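Local coordinates for putative uncharacterized protein (Bacteroides eggerthii DSM 20697, PDB 5BYP) that is of unknown function but carries a lipocalin-like domain of the calycin clan, a curled antiparallel sheet with two short helices beside it, at residues A79-E82 against L83-A87; W69-S73 against S74-A78. One frame throughout, in Å; residues are numbered along the deposited sequence.

Interaction 1 of 2, residues A79-E82 against L83-A87; sequences AHEE and LVNSA
V84 lies over one face of the H80 imidazole, one turn further along helix 77-84, and the pair illustrates how an i to i+4 spacing brings a methyl group onto a ring. CG1 of V84 is 3.9 Å from the centroid of the H80 ring, 27° off its normal and displaced toward the rim, a CH-pi contact in which H80 NE2 is the nearest ring atom, 3.6 Å from V84 CG1. H80 makes this possible by setting CG anti to its backbone N (chi1 -175°), which carries the ring along the helix toward V84 although its CB starts out the other way. The helical bond from V84 N to H80 O, 2.9 Å and almost straight, holds the same two residues at the backbone. On the neighbouring flank E81 curls back at chi2, bringing its carboxylate near V84 CG2 and across from the amide of N85. N85 ND2 is placed to donate to E81 OE1 at 3.3 Å, from above the carboxylate plane, though the amide's exact position is doubtful because it crowds the E81 carbonyl. Where the helix ends, S86 OG donates to L83 O at 2.7 Å in the carbonyl plane, and S86 N reaches the same oxygen at 3.1 Å. S86 thus ties the end of helix 77-84 to the start of helix 87-92, where it is the N-cap. E81 OE2 lies close to the carboxylates of E77 and D97, like charges that may raise its proton affinity. Both ring nitrogens of H80 bond to carbonyls beyond the segment, those of P70 and D97, which fixes the imidazole's rotation and is consistent with a ring carrying a proton on each nitrogen.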
loop_
_atom_site.group_PDB
_atom_site.type_symbol
_atom_site.label_atom_id
_atom_site.label_comp_id
_atom_site.label_asym_id
_atom_site.label_seq_id
_atom_site.Cartn_x
_atom_site.Cartn_y
_atom_site.Cartn_z
ATOM N N ALA A 79 -0.950 -20.206 1.002
ATOM C CA ALA A 79 0.064 -19.175 1.137
ATOM C C ALA A 79 -0.584 -17.800 1.358
ATOM O O ALA A 79 -0.073 -17.007 2.156
ATOM C CB ALA A 79 0.946 -19.161 -0.099
ATOM N N HIS A 80 -1.728 -17.535 0.694
ATOM C CA HIS A 80 -2.475 -16.275 0.875
ATOM C C HIS A 80 -2.910 -16.128 2.329
ATOM O O HIS A 80 -2.700 -15.079 2.920
ATOM C CB HIS A 80 -3.704 -16.217 -0.053
ATOM C CG HIS A 80 -4.452 -14.908 0.003
ATOM N ND1 HIS A 80 -4.000 -13.790 -0.669
ATOM C CD2 HIS A 80 -5.610 -14.594 0.625
ATOM C CE1 HIS A 80 -4.884 -12.844 -0.429
ATOM N NE2 HIS A 80 -5.862 -13.274 0.348
ATOM N N GLU A 81 -3.493 -17.209 2.911
ATOM C CA GLU A 81 -3.962 -17.212 4.290
ATOM C C GLU A 81 -2.784 -17.056 5.286
ATOM O O GLU A 81 -2.931 -16.332 6.279
ATOM C CB GLU A 81 -4.795 -18.457 4.614
ATOM C CG GLU A 81 -6.214 -18.380 4.052
ATOM C CD GLU A 81 -7.023 -17.119 4.338
ATOM O OE1 GLU A 81 -7.267 -16.820 5.524
ATOM O OE2 GLU A 81 -7.429 -16.439 3.373
ATOM N N GLU A 82 -1.592 -17.636 4.969
ATOM C CA GLU A 82 -0.387 -17.432 5.788
ATOM C C GLU A 82 0.021 -15.947 5.802
ATOM O O GLU A 82 0.533 -15.464 6.803
ATOM C CB GLU A 82 0.789 -18.299 5.285
ATOM C CG GLU A 82 0.605 -19.794 5.529
ATOM C CD GLU A 82 1.671 -20.721 4.960
ATOM O OE1 GLU A 82 2.779 -20.232 4.636
ATOM O OE2 GLU A 82 1.410 -21.946 4.870
ATOM N N LEU A 83 -0.236 -15.223 4.706
ATOM C CA LEU A 83 0.146 -13.814 4.576
ATOM C C LEU A 83 -0.857 -12.895 5.247
ATOM O O LEU A 83 -0.465 -12.074 6.066
ATOM C CB LEU A 83 0.283 -13.446 3.072
ATOM C CG LEU A 83 0.290 -11.959 2.704
ATOM C CD1 LEU A 83 1.552 -11.300 3.162
ATOM C CD2 LEU A 83 0.091 -11.757 1.202
ATOM N N VAL A 84 -2.148 -12.995 4.859
ATOM C CA VAL A 84 -3.207 -12.084 5.318
ATOM C C VAL A 84 -3.523 -12.254 6.815
ATOM O O VAL A 84 -4.203 -11.394 7.369
ATOM C CB VAL A 84 -4.510 -12.148 4.465
ATOM C CG1 VAL A 84 -4.275 -11.579 3.087
ATOM C CG2 VAL A 84 -5.069 -13.560 4.376
ATOM N N ASN A 85 -3.010 -13.315 7.470
ATOM C CA ASN A 85 -3.199 -13.558 8.909
ATOM C C ASN A 85 -1.951 -13.160 9.719
ATOM O O ASN A 85 -1.989 -13.221 10.944
ATOM C CB ASN A 85 -3.548 -15.039 9.190
ATOM C CG ASN A 85 -4.896 -15.447 8.671
ATOM O OD1 ASN A 85 -5.944 -14.938 9.086
ATOM N ND2 ASN A 85 -4.902 -16.349 7.724
ATOM N N SER A 86 -0.847 -12.781 9.054
ATOM C CA SER A 86 0.383 -12.366 9.731
ATOM C C SER A 86 0.198 -11.005 10.347
ATOM O O SER A 86 -0.420 -10.135 9.721
ATOM C CB SER A 86 1.558 -12.346 8.752
ATOM O OG SER A 86 1.475 -11.270 7.822
ATOM N N ALA A 87 0.764 -10.787 11.545
ATOM C CA ALA A 87 0.683 -9.504 12.251
ATOM C C ALA A 87 1.285 -8.356 11.407
ATOM O O ALA A 87 0.807 -7.223 11.469
ATOM C CB ALA A 87 1.399 -9.603 13.589
#

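Interaction 2 of 2, residues W69-S73 against S74-A78; sequences WPDNS and SGNEA
The turn that leads out of strand 63-68 into helix 77-84 is fastened by N76, whose side-chain amide reaches back to D71, a compact example of a loop stabilised by its own polar side chains. N76 ND2 donates to D71 OD1 over 2.7 Å, meeting the oxygen nearly along its C-O bond and staying close to the plane of its own amide; carboxylate and amide are nevertheless rotated 59° against each other. A second donor, S73 OG, comes to D71 OD1 at 3.0 Å from above the carboxylate plane, so one oxygen gathers two side chains. D71 presents it by holding CG between its backbone N and carbonyl carbon (chi1 61°), which folds the short acid back over the turn. With an alanine in place of D71, both the N76 amide and the S73 hydroxyl would probably lose this shared acceptor, and the N76 side chain would be freer to turn. The amide is hemmed in by carbon as well. P70, which follows a cis peptide bond, sets CB 3.8 Å from N76 CG, while W69 CZ2 comes within 3.6 Å of N76 ND2, with ring and amide planes 84° apart. The backbone completes the turn: N76 N donates to S73 O at 3.1 Å, and E77 N adds a weak bond to the same oxygen. E77 bends at chi2 to bring its carboxylate beside N72 CB. On the sheet side, W69 and D71 rest against Y56 of strand 51-60, and W69 bonds through its backbone to Y54; on the helical side, P70 and N72 pack on A79 and H80, so the loop lies between strand 51-60 and helix 77-84.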
loop_
_atom_site.group_PDB
_atom_site.type_symbol
_atom_site.label_atom_id
_atom_site.label_comp_id
_atom_site.label_asym_id
_atom_site.label_seq_id
_atom_site.Cartn_x
_atom_site.Cartn_y
_atom_site.Cartn_z
ATOM N N TRP A 69 0.463 -10.320 -3.696
ATOM C CA TRP A 69 0.796 -11.656 -4.129
ATOM C C TRP A 69 1.358 -12.505 -2.971
ATOM O O TRP A 69 2.202 -12.028 -2.214
ATOM C CB TRP A 69 1.795 -11.599 -5.276
ATOM C CG TRP A 69 1.807 -12.868 -6.054
ATOM C CD1 TRP A 69 2.664 -13.911 -5.883
ATOM C CD2 TRP A 69 0.771 -13.340 -6.942
ATOM N NE1 TRP A 69 2.307 -14.955 -6.706
ATOM C CE2 TRP A 69 1.133 -14.639 -7.346
ATOM C CE3 TRP A 69 -0.421 -12.771 -7.452
ATOM C CZ2 TRP A 69 0.378 -15.374 -8.257
ATOM C CZ3 TRP A 69 -1.164 -13.496 -8.360
ATOM C CH2 TRP A 69 -0.752 -14.771 -8.776
ATOM N N PRO A 70 0.890 -13.760 -2.767
ATOM C CA PRO A 70 -0.088 -14.527 -3.561
ATOM C C PRO A 70 -1.513 -14.080 -3.312
ATOM O O PRO A 70 -1.873 -13.738 -2.186
ATOM C CB PRO A 70 0.130 -15.960 -3.067
ATOM C CG PRO A 70 0.570 -15.800 -1.649
ATOM C CD PRO A 70 1.410 -14.566 -1.640
ATOM N N ASP A 71 -2.325 -14.119 -4.361
ATOM C CA ASP A 71 -3.721 -13.750 -4.279
ATOM C C ASP A 71 -4.530 -14.938 -3.716
ATOM O O ASP A 71 -3.938 -15.932 -3.330
ATOM C CB ASP A 71 -4.222 -13.288 -5.649
ATOM C CG ASP A 71 -4.155 -14.301 -6.795
ATOM O OD1 ASP A 71 -3.680 -15.464 -6.561
ATOM O OD2 ASP A 71 -4.583 -13.942 -7.927
ATOM N N ASN A 72 -5.864 -14.833 -3.648
ATOM C CA ASN A 72 -6.656 -15.923 -3.075
ATOM C C ASN A 72 -7.249 -16.838 -4.130
ATOM O O ASN A 72 -8.380 -17.300 -3.969
ATOM C CB ASN A 72 -7.775 -15.395 -2.158
ATOM C CG ASN A 72 -8.657 -14.337 -2.753
ATOM O OD1 ASN A 72 -8.767 -14.181 -3.964
ATOM N ND2 ASN A 72 -9.314 -13.584 -1.905
ATOM N N SER A 73 -6.475 -17.191 -5.150
ATOM C CA SER A 73 -6.942 -18.183 -6.122
ATOM C C SER A 73 -6.929 -19.578 -5.476
ATOM O O SER A 73 -6.326 -19.734 -4.430
ATOM C CB SER A 73 -6.079 -18.158 -7.374
ATOM O OG SER A 73 -4.706 -18.219 -7.036
ATOM N N SER A 74 -7.585 -20.584 -6.080
ATOM C CA SER A 74 -7.632 -21.924 -5.495
ATOM C C SER A 74 -6.208 -22.465 -5.172
ATOM O O SER A 74 -5.968 -22.869 -4.044
ATOM C CB SER A 74 -8.398 -22.902 -6.387
ATOM O OG SER A 74 -7.857 -23.004 -7.696
ATOM N N GLY A 75 -5.271 -22.347 -6.112
ATOM C CA GLY A 75 -3.906 -22.846 -5.945
ATOM C C GLY A 75 -3.012 -22.068 -5.009
ATOM O O GLY A 75 -1.945 -22.564 -4.634
ATOM N N ASN A 76 -3.436 -20.851 -4.610
ATOM C CA ASN A 76 -2.654 -19.958 -3.730
ATOM C C ASN A 76 -3.211 -19.783 -2.291
ATOM O O ASN A 76 -2.495 -19.242 -1.455
ATOM C CB ASN A 76 -2.577 -18.555 -4.355
ATOM C CG ASN A 76 -1.593 -18.406 -5.473
ATOM O OD1 ASN A 76 -0.527 -19.005 -5.465
ATOM N ND2 ASN A 76 -1.856 -17.464 -6.375
ATOM N N GLU A 77 -4.466 -20.192 -2.018
ATOM C CA GLU A 77 -5.185 -19.948 -0.750
ATOM C C GLU A 77 -4.354 -20.231 0.507
ATOM O O GLU A 77 -4.458 -19.471 1.461
ATOM C CB GLU A 77 -6.484 -20.768 -0.668
ATOM C CG GLU A 77 -7.479 -20.244 0.352
ATOM C CD GLU A 77 -7.940 -18.833 0.074
ATOM O OE1 GLU A 77 -8.714 -18.632 -0.889
ATOM O OE2 GLU A 77 -7.483 -17.918 0.790
ATOM N N ALA A 78 -3.569 -21.319 0.526
ATOM C CA ALA A 78 -2.767 -21.702 1.688
ATOM C C ALA A 78 -1.708 -20.639 2.014
ATOM O O ALA A 78 -1.625 -20.183 3.156
ATOM C CB ALA A 78 -2.111 -23.053 1.447
#

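Overall arrangement
Interactions 1 and 2 follow one another along the chain, their centres 10 Å apart, and share helix 77-84: interaction 2 leads into it and interaction 1 runs through its later turns to its end. H80 joins them. H80 ND1 lies 2.6 Å from P70 O, a probable hydrogen bond. Packing adds to it, with H80 CB 3.3 Å from D71 O. H80 CD2 to N72 CB (3.6 Å) and A79 CB to P70 CG (3.7 Å) add further contact. The loop is thus folded back along the helix it introduces. Both contacts lie on one side of the chain, with centres about 16 and 19 Å from its centre.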